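Local coordinates for dally-like protein (Drosophila melanogaster, PDB 3ODN), which is a glypican, probably acting as a cell-surface heparan sulfate proteoglycan with a part in Hedgehog signalling, and is represented here by its helical core domain, at residues K93-Q98 with M288-L293; M102-R105 with I110-R113; N114-S119 with Y148-T153; V276-L281 with D407-V412. The protein carries 2 engineered substitutions. One frame throughout, in Å; residues are numbered along the deposited sequence.

The four contacts lie along an elongated all-helical core, with a radius of gyration of 31 Å. Contacts 1, 2 and 3 fall on the same side of the chain's centre, and contact 4 sits only about 9 Å from that centre. Contacts 1 and 2 share helix 48-106, their centres about 16 Å apart. Contacts 2 and 3 are closest, about 11 Å between centres, and touch directly: Tyr-111 CE1 lies 3.4 Å from Phe-118 CD1, and the Phe-103 ring also meets Phe-118. Contact 1 reaches contact 3 where Arg-96 packs against Ser-119. Contact 4, about 22 Å from contact 1 between centres, touches none of the others.

Contact 1 of 4, residues K93-Q98 with M288-L293; sequences KESRTQ and MVVEPL
Ser-95 of helix 48-106 meets Val-290 through its whole short side chain. Ser-95 CB points toward 288-293 and lies 3.5 Å from Val-290 CG1, a purely van der Waals touch. One atom further out, Ser-95 OG donates a hydrogen bond to Val-290 O at 2.7 Å. The chi1 of 174° turns OG away from the serine's own backbone N and out toward this acceptor. OG comes in above the carbonyl plane, 42° out of it, with a C=O...OG angle of 135°, so it misses the lone-pair direction. Val-290 CG1 stands beside the hydroxyl as well, 3.6 Å from Ser-95 OG. The acceptor also opens the type I beta turn from Val-290 to Leu-293, whose closing bond, Leu-293 N to Val-290 O, is weak at 3.3 Å. With alanine at Ser-95 the hydroxyl is gone, and Val-290 O would probably lose its short hydrogen bond and keep the weak turn bond. Phe-122 of helix 115-131 also touches Ser-95, while Phe-194 of helix 182-214 packs on Val-290. The arrangement is that of a helical bundle, a small serine sitting where a long helix closely approaches an inter-helix turn, with Pro-292 as N-cap of helix 293-306.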
loop_
_atom_site.group_PDB
_atom_site.type_symbol
_atom_site.label_atom_id
_atom_site.label_comp_id
_atom_site.label_asym_id
_atom_site.label_seq_id
_atom_site.Cartn_x
_atom_site.Cartn_y
_atom_site.Cartn_z
ATOM N N LYS A 93 -13.310 1.977 -15.135
ATOM C CA LYS A 93 -14.177 1.526 -16.216
ATOM C C LYS A 93 -15.385 2.453 -16.339
ATOM O O LYS A 93 -15.869 2.675 -17.446
ATOM C CB LYS A 93 -14.590 0.058 -16.049
ATOM C CG LYS A 93 -15.053 -0.576 -17.383
ATOM C CD LYS A 93 -15.178 -2.112 -17.365
ATOM C CE LYS A 93 -13.937 -2.828 -17.865
ATOM N NZ LYS A 93 -12.936 -3.041 -16.779
ATOM N N GLU A 94 -15.847 3.018 -15.199
ATOM C CA GLU A 94 -16.943 3.991 -15.114
ATOM C C GLU A 94 -16.517 5.275 -15.849
ATOM O O GLU A 94 -17.278 5.788 -16.653
ATOM C CB GLU A 94 -17.278 4.289 -13.635
ATOM C CG GLU A 94 -18.771 4.352 -13.332
ATOM C CD GLU A 94 -19.513 5.649 -13.621
ATOM O OE1 GLU A 94 -20.692 5.574 -14.042
ATOM O OE2 GLU A 94 -18.943 6.736 -13.361
ATOM N N SER A 95 -15.295 5.753 -15.597
ATOM C CA SER A 95 -14.672 6.926 -16.208
ATOM C C SER A 95 -14.535 6.752 -17.728
ATOM O O SER A 95 -14.881 7.672 -18.461
ATOM C CB SER A 95 -13.304 7.180 -15.575
ATOM O OG SER A 95 -12.559 8.225 -16.184
ATOM N N ARG A 96 -14.080 5.579 -18.200
ATOM C CA ARG A 96 -13.949 5.293 -19.618
ATOM C C ARG A 96 -15.303 5.421 -20.337
ATOM O O ARG A 96 -15.373 6.110 -21.364
ATOM C CB ARG A 96 -13.344 3.892 -19.840
ATOM C CG ARG A 96 -13.059 3.558 -21.310
ATOM C CD ARG A 96 -12.934 2.060 -21.519
ATOM N NE ARG A 96 -11.547 1.594 -21.583
ATOM C CZ ARG A 96 -10.859 1.434 -22.713
ATOM N NH1 ARG A 96 -11.413 1.727 -23.886
ATOM N NH2 ARG A 96 -9.612 0.991 -22.678
ATOM N N THR A 97 -16.364 4.759 -19.802
ATOM C CA THR A 97 -17.722 4.752 -20.353
ATOM C C THR A 97 -18.318 6.160 -20.398
ATOM O O THR A 97 -18.886 6.533 -21.405
ATOM C CB THR A 97 -18.619 3.775 -19.555
ATOM O OG1 THR A 97 -17.903 2.564 -19.323
ATOM C CG2 THR A 97 -19.954 3.484 -20.261
ATOM N N GLN A 98 -18.204 6.917 -19.297
ATOM C CA GLN A 98 -18.680 8.293 -19.147
ATOM C C GLN A 98 -17.909 9.237 -20.059
ATOM O O GLN A 98 -18.498 10.189 -20.557
ATOM C CB GLN A 98 -18.533 8.756 -17.685
ATOM C CG GLN A 98 -19.714 8.381 -16.799
ATOM C CD GLN A 98 -20.045 9.488 -15.827
ATOM O OE1 GLN A 98 -19.230 9.889 -14.985
ATOM N NE2 GLN A 98 -21.257 10.008 -15.923
ATOM N N MET A 288 -10.773 12.483 -7.751
ATOM C CA MET A 288 -10.770 13.864 -8.264
ATOM C C MET A 288 -9.993 14.003 -9.604
ATOM O O MET A 288 -10.096 15.048 -10.258
ATOM C CB MET A 288 -10.217 14.870 -7.222
ATOM C CG MET A 288 -11.087 15.086 -5.964
ATOM S SD MET A 288 -12.902 15.169 -6.155
ATOM C CE MET A 288 -13.086 16.587 -7.298
ATOM N N VAL A 289 -9.236 12.949 -10.005
ATOM C CA VAL A 289 -8.454 12.914 -11.246
ATOM C C VAL A 289 -9.206 12.125 -12.328
ATOM O O VAL A 289 -9.428 12.642 -13.421
ATOM C CB VAL A 289 -6.996 12.385 -11.036
ATOM C CG1 VAL A 289 -6.172 12.481 -12.319
ATOM C CG2 VAL A 289 -6.288 13.139 -9.922
ATOM N N VAL A 290 -9.577 10.872 -12.003
ATOM C CA VAL A 290 -10.222 9.897 -12.878
ATOM C C VAL A 290 -11.706 10.171 -13.126
ATOM O O VAL A 290 -12.112 10.162 -14.286
ATOM C CB VAL A 290 -9.917 8.439 -12.395
ATOM C CG1 VAL A 290 -10.676 7.387 -13.206
ATOM C CG2 VAL A 290 -8.420 8.154 -12.461
ATOM N N GLU A 291 -12.526 10.364 -12.063
ATOM C CA GLU A 291 -13.956 10.634 -12.229
ATOM C C GLU A 291 -14.287 11.860 -13.159
ATOM O O GLU A 291 -15.090 11.685 -14.080
ATOM C CB GLU A 291 -14.724 10.647 -10.887
ATOM C CG GLU A 291 -16.103 11.293 -10.950
ATOM C CD GLU A 291 -17.182 10.655 -10.097
ATOM O OE1 GLU A 291 -16.897 10.299 -8.929
ATOM O OE2 GLU A 291 -18.328 10.550 -10.589
ATOM N N PRO A 292 -13.681 13.069 -12.969
ATOM C CA PRO A 292 -14.013 14.198 -13.858
ATOM C C PRO A 292 -12.997 14.391 -14.978
ATOM O O PRO A 292 -12.797 15.522 -15.434
ATOM C CB PRO A 292 -13.985 15.385 -12.897
ATOM C CG PRO A 292 -13.051 14.928 -11.724
ATOM C CD PRO A 292 -12.722 13.494 -11.922
ATOM N N LEU A 293 -12.338 13.299 -15.413
ATOM C CA LEU A 293 -11.301 13.324 -16.447
ATOM C C LEU A 293 -11.824 13.828 -17.797
ATOM O O LEU A 293 -11.113 14.567 -18.485
ATOM C CB LEU A 293 -10.563 11.971 -16.560
ATOM C CG LEU A 293 -9.315 11.890 -17.472
ATOM C CD1 LEU A 293 -8.310 13.017 -17.182
ATOM C CD2 LEU A 293 -8.626 10.558 -17.292
#

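Contact 2 of 4, residues M102-R105 with I110-R113; sequences MFIR and IYER
Tyr-111 lays one face of its ring over the CB of Phe-103, and this pair forms the centre of the contact. Phe-103 CB sits 3.4 Å from the centroid of the Tyr-111 ring and only 13° off its normal, which identifies a CH-pi interaction over the middle of the face. The two rings make an offset edge-to-face pair, the edge of Phe-103 turned toward the face of Tyr-111, with planes at 67° and centroids 5.5 Å apart. Within this pair Phe-103 CD1 approaches Tyr-111 CD1 to 3.6 Å. A tyrosine chi1 of 165° swings CG away from its own backbone N and lays the ring against helix 48-106. This is a corner between consecutive helices of the all-helical glypican core: after a short connection the chain turns from the end of helix 48-106 into the short helix 109-113, which packs against it, the CA atoms of Ile-104 and Tyr-111 6.3 Å apart. Ile-104 lies beside the CD2-CE2 part of the ring, Ile-104 CG1 reaching Tyr-111 CE2 at 3.8 Å. At the surface Ile-104 CG2 also brushes Glu-112 OE1 at 4.0 Å, a loose contact in which the extended glutamate chain brings its carboxylate to the isoleucine. Around the buried pair, Phe-99 stacks on Phe-103, while Ile-297 and Ile-301 of helix 293-306 touch the phenylalanine; the tyrosine OH has a weak hydrogen bond with Asn-100.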
loop_
_atom_site.group_PDB
_atom_site.type_symbol
_atom_site.label_atom_id
_atom_site.label_comp_id
_atom_site.label_asym_id
_atom_site.label_seq_id
_atom_site.Cartn_x
_atom_site.Cartn_y
_atom_site.Cartn_z
ATOM N N MET A 102 -19.873 11.091 -23.063
ATOM C CA MET A 102 -19.814 12.549 -23.109
ATOM C C MET A 102 -19.218 13.016 -24.425
ATOM O O MET A 102 -19.741 13.955 -25.023
ATOM C CB MET A 102 -18.997 13.125 -21.945
ATOM C CG MET A 102 -18.907 14.651 -21.977
ATOM S SD MET A 102 -17.692 15.377 -20.847
ATOM C CE MET A 102 -18.670 15.468 -19.340
ATOM N N PHE A 103 -18.142 12.364 -24.880
ATOM C CA PHE A 103 -17.428 12.772 -26.090
ATOM C C PHE A 103 -18.178 12.568 -27.416
ATOM O O PHE A 103 -18.137 13.466 -28.230
ATOM C CB PHE A 103 -15.968 12.319 -26.058
ATOM C CG PHE A 103 -14.993 13.254 -25.359
ATOM C CD1 PHE A 103 -13.873 13.747 -26.027
ATOM C CD2 PHE A 103 -15.195 13.641 -24.031
ATOM C CE1 PHE A 103 -12.988 14.625 -25.394
ATOM C CE2 PHE A 103 -14.295 14.506 -23.394
ATOM C CZ PHE A 103 -13.194 14.991 -24.082
ATOM N N ILE A 104 -18.978 11.477 -27.556
ATOM C CA ILE A 104 -19.891 11.189 -28.680
ATOM C C ILE A 104 -20.992 12.264 -28.699
ATOM O O ILE A 104 -21.432 12.713 -29.761
ATOM C CB ILE A 104 -20.538 9.766 -28.537
ATOM C CG1 ILE A 104 -19.570 8.650 -28.979
ATOM C CG2 ILE A 104 -21.860 9.649 -29.313
ATOM C CD1 ILE A 104 -20.080 7.170 -28.665
ATOM N N ARG A 105 -21.466 12.633 -27.509
ATOM C CA ARG A 105 -22.539 13.605 -27.373
ATOM C C ARG A 105 -22.090 15.035 -27.654
ATOM O O ARG A 105 -22.724 15.709 -28.448
ATOM C CB ARG A 105 -23.292 13.418 -26.035
ATOM C CG ARG A 105 -24.398 12.359 -26.153
ATOM C CD ARG A 105 -24.515 11.404 -24.979
ATOM N NE ARG A 105 -25.179 12.028 -23.844
ATOM C CZ ARG A 105 -26.429 11.773 -23.471
ATOM N NH1 ARG A 105 -27.150 10.865 -24.115
ATOM N NH2 ARG A 105 -26.959 12.407 -22.435
ATOM N N ILE A 110 -16.299 14.172 -34.932
ATOM C CA ILE A 110 -14.901 14.620 -34.823
ATOM C C ILE A 110 -14.238 13.692 -33.802
ATOM O O ILE A 110 -13.124 13.205 -34.036
ATOM C CB ILE A 110 -14.786 16.137 -34.450
ATOM C CG1 ILE A 110 -15.067 17.050 -35.683
ATOM C CG2 ILE A 110 -13.419 16.484 -33.811
ATOM C CD1 ILE A 110 -15.233 18.616 -35.352
ATOM N N TYR A 111 -14.976 13.392 -32.702
ATOM C CA TYR A 111 -14.539 12.462 -31.676
ATOM C C TYR A 111 -14.541 11.012 -32.200
ATOM O O TYR A 111 -13.515 10.356 -32.072
ATOM C CB TYR A 111 -15.355 12.615 -30.365
ATOM C CG TYR A 111 -15.171 11.445 -29.429
ATOM C CD1 TYR A 111 -14.023 11.326 -28.650
ATOM C CD2 TYR A 111 -16.093 10.400 -29.397
ATOM C CE1 TYR A 111 -13.819 10.219 -27.829
ATOM C CE2 TYR A 111 -15.894 9.284 -28.587
ATOM C CZ TYR A 111 -14.761 9.204 -27.792
ATOM O OH TYR A 111 -14.543 8.111 -26.991
ATOM N N GLU A 112 -15.670 10.514 -32.756
ATOM C CA GLU A 112 -15.823 9.148 -33.293
ATOM C C GLU A 112 -14.695 8.727 -34.239
ATOM O O GLU A 112 -14.142 7.642 -34.076
ATOM C CB GLU A 112 -17.182 8.960 -33.981
ATOM C CG GLU A 112 -18.356 8.813 -33.022
ATOM C CD GLU A 112 -19.666 8.303 -33.602
ATOM O OE1 GLU A 112 -20.670 8.279 -32.851
ATOM O OE2 GLU A 112 -19.699 7.926 -34.796
ATOM N N ARG A 113 -14.315 9.604 -35.180
ATOM C CA ARG A 113 -13.228 9.394 -36.154
ATOM C C ARG A 113 -11.882 9.141 -35.462
ATOM O O ARG A 113 -11.093 8.313 -35.936
ATOM C CB ARG A 113 -13.096 10.648 -37.045
ATOM C CG ARG A 113 -12.435 10.428 -38.416
ATOM C CD ARG A 113 -11.904 11.723 -39.043
ATOM N NE ARG A 113 -12.826 12.852 -38.867
ATOM C CZ ARG A 113 -12.451 14.103 -38.619
ATOM N NH1 ARG A 113 -11.162 14.416 -38.548
ATOM N NH2 ARG A 113 -13.361 15.056 -38.458
#

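Contact 3 of 4, residues N114-S119 with Y148-T153; sequences NSYVFS and YQKMFT
Lys-150 spans the distance between the two segments and brings its ammonium group to Asn-114, Tyr-116 and Val-117. The tight part is confined to this tip. Lys-150 NZ donates to Asn-114 OD1 at 2.8 Å, approaching from above the carbonyl plane with a C=O...NZ angle of 114°. A second bond runs from Lys-150 NZ to Tyr-116 OH at 2.9 Å, so two oxygens grip one nitrogen. Bends at chi2 (-69°) and chi4 (67°) curl the lysine chain so that NZ can meet both. Val-117 CG2 packs beside the same nitrogen, 3.4 Å from Lys-150 NZ, and also lies over one face of the Tyr-116 ring. Elsewhere the two segments stand apart: even the nearest CA atoms, of Asn-114 and Lys-150, are separated by 8.6 Å, and Tyr-116 lies on the exposed side. A methionine in place of Lys-150 would probably leave Asn-114 OD1 and Tyr-116 OH without their shared donor. The other end of the Asn-114 amide is held by Ile-110 O, which steadies the acceptor. The polar link joins the start of helix 115-131 to helix 136-155, while Phe-118 and Met-151 both turn to helix 293-306, on Ile-297 and Ile-301 respectively, and Phe-152 packs on helix 308-318.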
loop_
_atom_site.group_PDB
_atom_site.type_symbol
_atom_site.label_atom_id
_atom_site.label_comp_id
_atom_site.label_asym_id
_atom_site.label_seq_id
_atom_site.Cartn_x
_atom_site.Cartn_y
_atom_site.Cartn_z
ATOM N N ASN A 114 -11.638 9.854 -34.333
ATOM C CA ASN A 114 -10.388 9.838 -33.563
ATOM C C ASN A 114 -10.496 9.257 -32.180
ATOM O O ASN A 114 -9.589 9.474 -31.372
ATOM C CB ASN A 114 -9.835 11.257 -33.452
ATOM C CG ASN A 114 -9.536 11.890 -34.776
ATOM O OD1 ASN A 114 -8.706 11.400 -35.547
ATOM N ND2 ASN A 114 -10.238 12.973 -35.077
ATOM N N SER A 115 -11.577 8.505 -31.897
ATOM C CA SER A 115 -11.842 7.913 -30.584
ATOM C C SER A 115 -10.710 7.047 -30.052
ATOM O O SER A 115 -10.495 7.024 -28.851
ATOM C CB SER A 115 -13.187 7.181 -30.559
ATOM O OG SER A 115 -13.211 6.012 -31.361
ATOM N N TYR A 116 -9.947 6.401 -30.953
ATOM C CA TYR A 116 -8.800 5.548 -30.647
ATOM C C TYR A 116 -7.723 6.264 -29.814
ATOM O O TYR A 116 -7.097 5.637 -28.971
ATOM C CB TYR A 116 -8.206 4.967 -31.949
ATOM C CG TYR A 116 -7.415 5.951 -32.787
ATOM C CD1 TYR A 116 -8.040 6.728 -33.763
ATOM C CD2 TYR A 116 -6.029 6.049 -32.662
ATOM C CE1 TYR A 116 -7.310 7.612 -34.558
ATOM C CE2 TYR A 116 -5.287 6.919 -33.465
ATOM C CZ TYR A 116 -5.930 7.702 -34.409
ATOM O OH TYR A 116 -5.194 8.546 -35.214
ATOM N N VAL A 117 -7.519 7.567 -30.049
ATOM C CA VAL A 117 -6.569 8.413 -29.339
ATOM C C VAL A 117 -6.958 8.408 -27.858
ATOM O O VAL A 117 -6.110 8.198 -26.989
ATOM C CB VAL A 117 -6.576 9.848 -29.938
ATOM C CG1 VAL A 117 -5.626 10.781 -29.195
ATOM C CG2 VAL A 117 -6.253 9.825 -31.432
ATOM N N PHE A 118 -8.247 8.619 -27.587
ATOM C CA PHE A 118 -8.785 8.640 -26.244
ATOM C C PHE A 118 -8.898 7.223 -25.667
ATOM O O PHE A 118 -8.601 7.037 -24.492
ATOM C CB PHE A 118 -10.140 9.374 -26.220
ATOM C CG PHE A 118 -10.081 10.774 -26.775
ATOM C CD1 PHE A 118 -10.520 11.045 -28.067
ATOM C CD2 PHE A 118 -9.597 11.823 -26.007
ATOM C CE1 PHE A 118 -10.503 12.349 -28.570
ATOM C CE2 PHE A 118 -9.560 13.121 -26.514
ATOM C CZ PHE A 118 -10.007 13.374 -27.796
ATOM N N SER A 119 -9.282 6.224 -26.487
ATOM C CA SER A 119 -9.400 4.848 -26.007
ATOM C C SER A 119 -8.005 4.246 -25.694
ATOM O O SER A 119 -7.866 3.562 -24.686
ATOM C CB SER A 119 -10.296 3.991 -26.915
ATOM O OG SER A 119 -9.599 3.242 -27.901
ATOM N N TYR A 148 -3.376 17.978 -30.120
ATOM C CA TYR A 148 -3.071 19.294 -30.695
ATOM C C TYR A 148 -2.895 19.268 -32.226
ATOM O O TYR A 148 -3.368 20.180 -32.910
ATOM C CB TYR A 148 -1.813 19.862 -30.003
ATOM C CG TYR A 148 -1.121 21.012 -30.700
ATOM C CD1 TYR A 148 -1.777 22.220 -30.919
ATOM C CD2 TYR A 148 0.217 20.922 -31.070
ATOM C CE1 TYR A 148 -1.132 23.295 -31.528
ATOM C CE2 TYR A 148 0.882 22.000 -31.654
ATOM C CZ TYR A 148 0.201 23.181 -31.892
ATOM O OH TYR A 148 0.852 24.242 -32.482
ATOM N N GLN A 149 -2.169 18.257 -32.748
ATOM C CA GLN A 149 -1.894 18.127 -34.179
ATOM C C GLN A 149 -3.167 17.869 -34.954
ATOM O O GLN A 149 -3.409 18.559 -35.955
ATOM C CB GLN A 149 -0.827 17.061 -34.460
ATOM C CG GLN A 149 0.593 17.630 -34.497
ATOM C CD GLN A 149 1.587 16.551 -34.807
ATOM O OE1 GLN A 149 1.733 16.111 -35.951
ATOM N NE2 GLN A 149 2.274 16.076 -33.791
ATOM N N LYS A 150 -4.020 16.950 -34.428
ATOM C CA LYS A 150 -5.328 16.606 -34.982
ATOM C C LYS A 150 -6.223 17.837 -35.000
ATOM O O LYS A 150 -6.855 18.118 -36.012
ATOM C CB LYS A 150 -6.016 15.513 -34.137
ATOM C CG LYS A 150 -5.356 14.144 -34.172
ATOM C CD LYS A 150 -5.469 13.420 -35.501
ATOM C CE LYS A 150 -5.112 11.967 -35.332
ATOM N NZ LYS A 150 -6.105 11.255 -34.485
ATOM N N MET A 151 -6.270 18.564 -33.876
ATOM C CA MET A 151 -7.101 19.753 -33.710
ATOM C C MET A 151 -6.639 20.948 -34.525
ATOM O O MET A 151 -7.491 21.717 -34.969
ATOM C CB MET A 151 -7.245 20.122 -32.234
ATOM C CG MET A 151 -8.217 19.244 -31.497
ATOM S SD MET A 151 -8.379 19.744 -29.784
ATOM C CE MET A 151 -9.333 21.274 -29.997
ATOM N N PHE A 152 -5.310 21.112 -34.728
ATOM C CA PHE A 152 -4.795 22.214 -35.534
ATOM C C PHE A 152 -5.247 21.996 -36.977
ATOM O O PHE A 152 -5.819 22.909 -37.580
ATOM C CB PHE A 152 -3.260 22.350 -35.426
ATOM C CG PHE A 152 -2.691 23.466 -36.279
ATOM C CD1 PHE A 152 -2.218 23.213 -37.562
ATOM C CD2 PHE A 152 -2.702 24.783 -35.828
ATOM C CE1 PHE A 152 -1.749 24.253 -38.374
ATOM C CE2 PHE A 152 -2.219 25.823 -36.638
ATOM C CZ PHE A 152 -1.745 25.549 -37.903
ATOM N N THR A 153 -5.025 20.774 -37.505
ATOM C CA THR A 153 -5.414 20.373 -38.853
ATOM C C THR A 153 -6.908 20.527 -39.097
ATOM O O THR A 153 -7.267 21.170 -40.065
ATOM C CB THR A 153 -4.861 18.996 -39.232
ATOM O OG1 THR A 153 -4.893 18.117 -38.112
ATOM C CG2 THR A 153 -3.454 19.074 -39.748
#

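Contact 4 of 4, residues V276-L281 with D407-V412; sequences VAERLL and DIRQRV
Arg-409 (chi1 -163°) and Glu-278 both have CG turned away from their own backbone N, which sends the two side chains across the gap between their helices. A bend at chi2 of Arg-409 then carries the guanidinium alongside helix 260-281. The setting is an antiparallel pair within the glypican helical bundle: the short axes of 276-281 and 407-412 run at 163° and come within 10.4 Å, joining parts of the chain separated by a long, largely unmodelled region. The aliphatic stem of the arginine does the close packing. Arg-409 CG lies 3.6 Å from Ala-277 CB, and the small alanine allows the CA atoms of Ala-277 and Arg-409 to approach to 6.3 Å. Farther along, one face of the guanidinium, toward its rim, lies over Glu-278 N. A salt bridge joins Arg-409 NH2 to Glu-278 OE2, long at 3.4 Å, with the carboxylate and guanidinium planes turned 51° apart, so the two groups do not pair flat in a bidentate manner. Each partner has a stronger attachment elsewhere: Asp-274 takes Arg-409 NE in a salt bridge and Lys-275 pairs with Glu-278 OE1, so Asp-274, Arg-409, Glu-278 and Lys-275 make a chain of alternating charges, with the arginine contributed by helix 400-414. On the inner side Ile-408 and Leu-280 both touch Tyr-200 of helix 182-214, and Leu-281 also packs on Val-405. At the end of the guanidinium, Leu-281 CD1 comes obliquely to Arg-409 NH1, 3.8 Å away.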
loop_
_atom_site.group_PDB
_atom_site.type_symbol
_atom_site.label_atom_id
_atom_site.label_comp_id
_atom_site.label_asym_id
_atom_site.label_seq_id
_atom_site.Cartn_x
_atom_site.Cartn_y
_atom_site.Cartn_z
ATOM N N VAL A 276 0.749 7.439 2.690
ATOM C CA VAL A 276 0.201 7.172 1.361
ATOM C C VAL A 276 -1.345 7.265 1.374
ATOM O O VAL A 276 -1.890 7.925 0.502
ATOM C CB VAL A 276 0.770 5.843 0.759
ATOM C CG1 VAL A 276 0.081 5.448 -0.541
ATOM C CG2 VAL A 276 2.270 5.946 0.536
ATOM N N ALA A 277 -2.044 6.697 2.399
ATOM C CA ALA A 277 -3.516 6.804 2.548
ATOM C C ALA A 277 -3.952 8.268 2.713
ATOM O O ALA A 277 -4.986 8.692 2.178
ATOM C CB ALA A 277 -3.982 5.996 3.745
ATOM N N GLU A 278 -3.152 9.031 3.464
ATOM C CA GLU A 278 -3.329 10.451 3.699
ATOM C C GLU A 278 -3.268 11.214 2.348
ATOM O O GLU A 278 -4.134 12.046 2.069
ATOM C CB GLU A 278 -2.229 10.909 4.625
ATOM C CG GLU A 278 -2.580 12.125 5.454
ATOM C CD GLU A 278 -1.412 12.518 6.329
ATOM O OE1 GLU A 278 -0.495 13.179 5.795
ATOM O OE2 GLU A 278 -1.360 12.087 7.506
ATOM N N ARG A 279 -2.312 10.857 1.476
ATOM C CA ARG A 279 -2.179 11.460 0.141
ATOM C C ARG A 279 -3.291 11.025 -0.775
ATOM O O ARG A 279 -3.842 11.840 -1.497
ATOM C CB ARG A 279 -0.827 11.132 -0.464
ATOM C CG ARG A 279 0.045 12.352 -0.529
ATOM C CD ARG A 279 1.376 11.991 0.036
ATOM N NE ARG A 279 2.264 13.150 0.132
ATOM C CZ ARG A 279 2.264 14.014 1.141
ATOM N NH1 ARG A 279 1.392 13.887 2.138
ATOM N NH2 ARG A 279 3.118 15.025 1.150
ATOM N N LEU A 280 -3.704 9.775 -0.683
ATOM C CA LEU A 280 -4.853 9.257 -1.432
ATOM C C LEU A 280 -6.187 9.887 -1.033
ATOM O O LEU A 280 -7.089 10.007 -1.862
ATOM C CB LEU A 280 -4.924 7.735 -1.313
ATOM C CG LEU A 280 -3.857 6.992 -2.098
ATOM C CD1 LEU A 280 -3.945 5.523 -1.827
ATOM C CD2 LEU A 280 -3.998 7.267 -3.553
ATOM N N LEU A 281 -6.319 10.299 0.222
ATOM C CA LEU A 281 -7.548 10.954 0.666
ATOM C C LEU A 281 -7.452 12.442 0.464
ATOM O O LEU A 281 -8.480 13.104 0.358
ATOM C CB LEU A 281 -7.881 10.616 2.141
ATOM C CG LEU A 281 -8.208 9.158 2.437
ATOM C CD1 LEU A 281 -8.187 8.878 3.945
ATOM C CD2 LEU A 281 -9.495 8.710 1.749
ATOM N N ASP A 407 -10.938 2.884 5.620
ATOM C CA ASP A 407 -11.133 1.609 6.286
ATOM C C ASP A 407 -9.811 0.878 6.477
ATOM O O ASP A 407 -9.482 0.517 7.597
ATOM C CB ASP A 407 -12.135 0.773 5.457
ATOM C CG ASP A 407 -12.443 -0.616 5.971
ATOM O OD1 ASP A 407 -12.704 -1.508 5.137
ATOM O OD2 ASP A 407 -12.462 -0.806 7.212
ATOM N N ILE A 408 -9.078 0.629 5.379
ATOM C CA ILE A 408 -7.770 -0.039 5.356
ATOM C C ILE A 408 -6.811 0.728 6.269
ATOM O O ILE A 408 -6.085 0.132 7.067
ATOM C CB ILE A 408 -7.217 -0.117 3.900
ATOM C CG1 ILE A 408 -8.111 -1.004 3.003
ATOM C CG2 ILE A 408 -5.750 -0.607 3.881
ATOM C CD1 ILE A 408 -7.920 -0.798 1.535
ATOM N N ARG A 409 -6.848 2.049 6.161
ATOM C CA ARG A 409 -6.030 2.974 6.927
ATOM C C ARG A 409 -6.142 2.738 8.436
ATOM O O ARG A 409 -5.136 2.749 9.142
ATOM C CB ARG A 409 -6.384 4.429 6.552
ATOM C CG ARG A 409 -5.317 5.357 7.007
ATOM C CD ARG A 409 -5.840 6.693 7.375
ATOM N NE ARG A 409 -4.743 7.588 7.724
ATOM C CZ ARG A 409 -4.724 8.882 7.444
ATOM N NH1 ARG A 409 -5.732 9.443 6.790
ATOM N NH2 ARG A 409 -3.705 9.633 7.831
ATOM N N GLN A 410 -7.354 2.518 8.910
ATOM C CA GLN A 410 -7.655 2.251 10.303
ATOM C C GLN A 410 -7.127 0.873 10.722
ATOM O O GLN A 410 -6.513 0.736 11.798
ATOM C CB GLN A 410 -9.174 2.379 10.532
ATOM C CG GLN A 410 -9.592 2.436 12.018
ATOM C CD GLN A 410 -8.669 3.281 12.874
ATOM O OE1 GLN A 410 -7.987 2.771 13.765
ATOM N NE2 GLN A 410 -8.621 4.585 12.627
ATOM N N ARG A 411 -7.342 -0.140 9.852
ATOM C CA ARG A 411 -6.904 -1.512 10.112
ATOM C C ARG A 411 -5.395 -1.607 10.114
ATOM O O ARG A 411 -4.851 -2.297 10.964
ATOM C CB ARG A 411 -7.555 -2.530 9.158
ATOM C CG ARG A 411 -9.072 -2.580 9.231
ATOM C CD ARG A 411 -9.645 -3.501 8.152
ATOM N NE ARG A 411 -11.084 -3.764 8.302
ATOM C CZ ARG A 411 -11.612 -4.669 9.122
ATOM N NH1 ARG A 411 -10.830 -5.384 9.933
ATOM N NH2 ARG A 411 -12.924 -4.841 9.171
ATOM N N VAL A 412 -4.710 -0.861 9.221
ATOM C CA VAL A 412 -3.245 -0.805 9.177
ATOM C C VAL A 412 -2.725 -0.078 10.448
ATOM O O VAL A 412 -1.714 -0.490 11.005
ATOM C CB VAL A 412 -2.744 -0.202 7.828
ATOM C CG1 VAL A 412 -1.238 0.089 7.832
ATOM C CG2 VAL A 412 -3.114 -1.115 6.660
#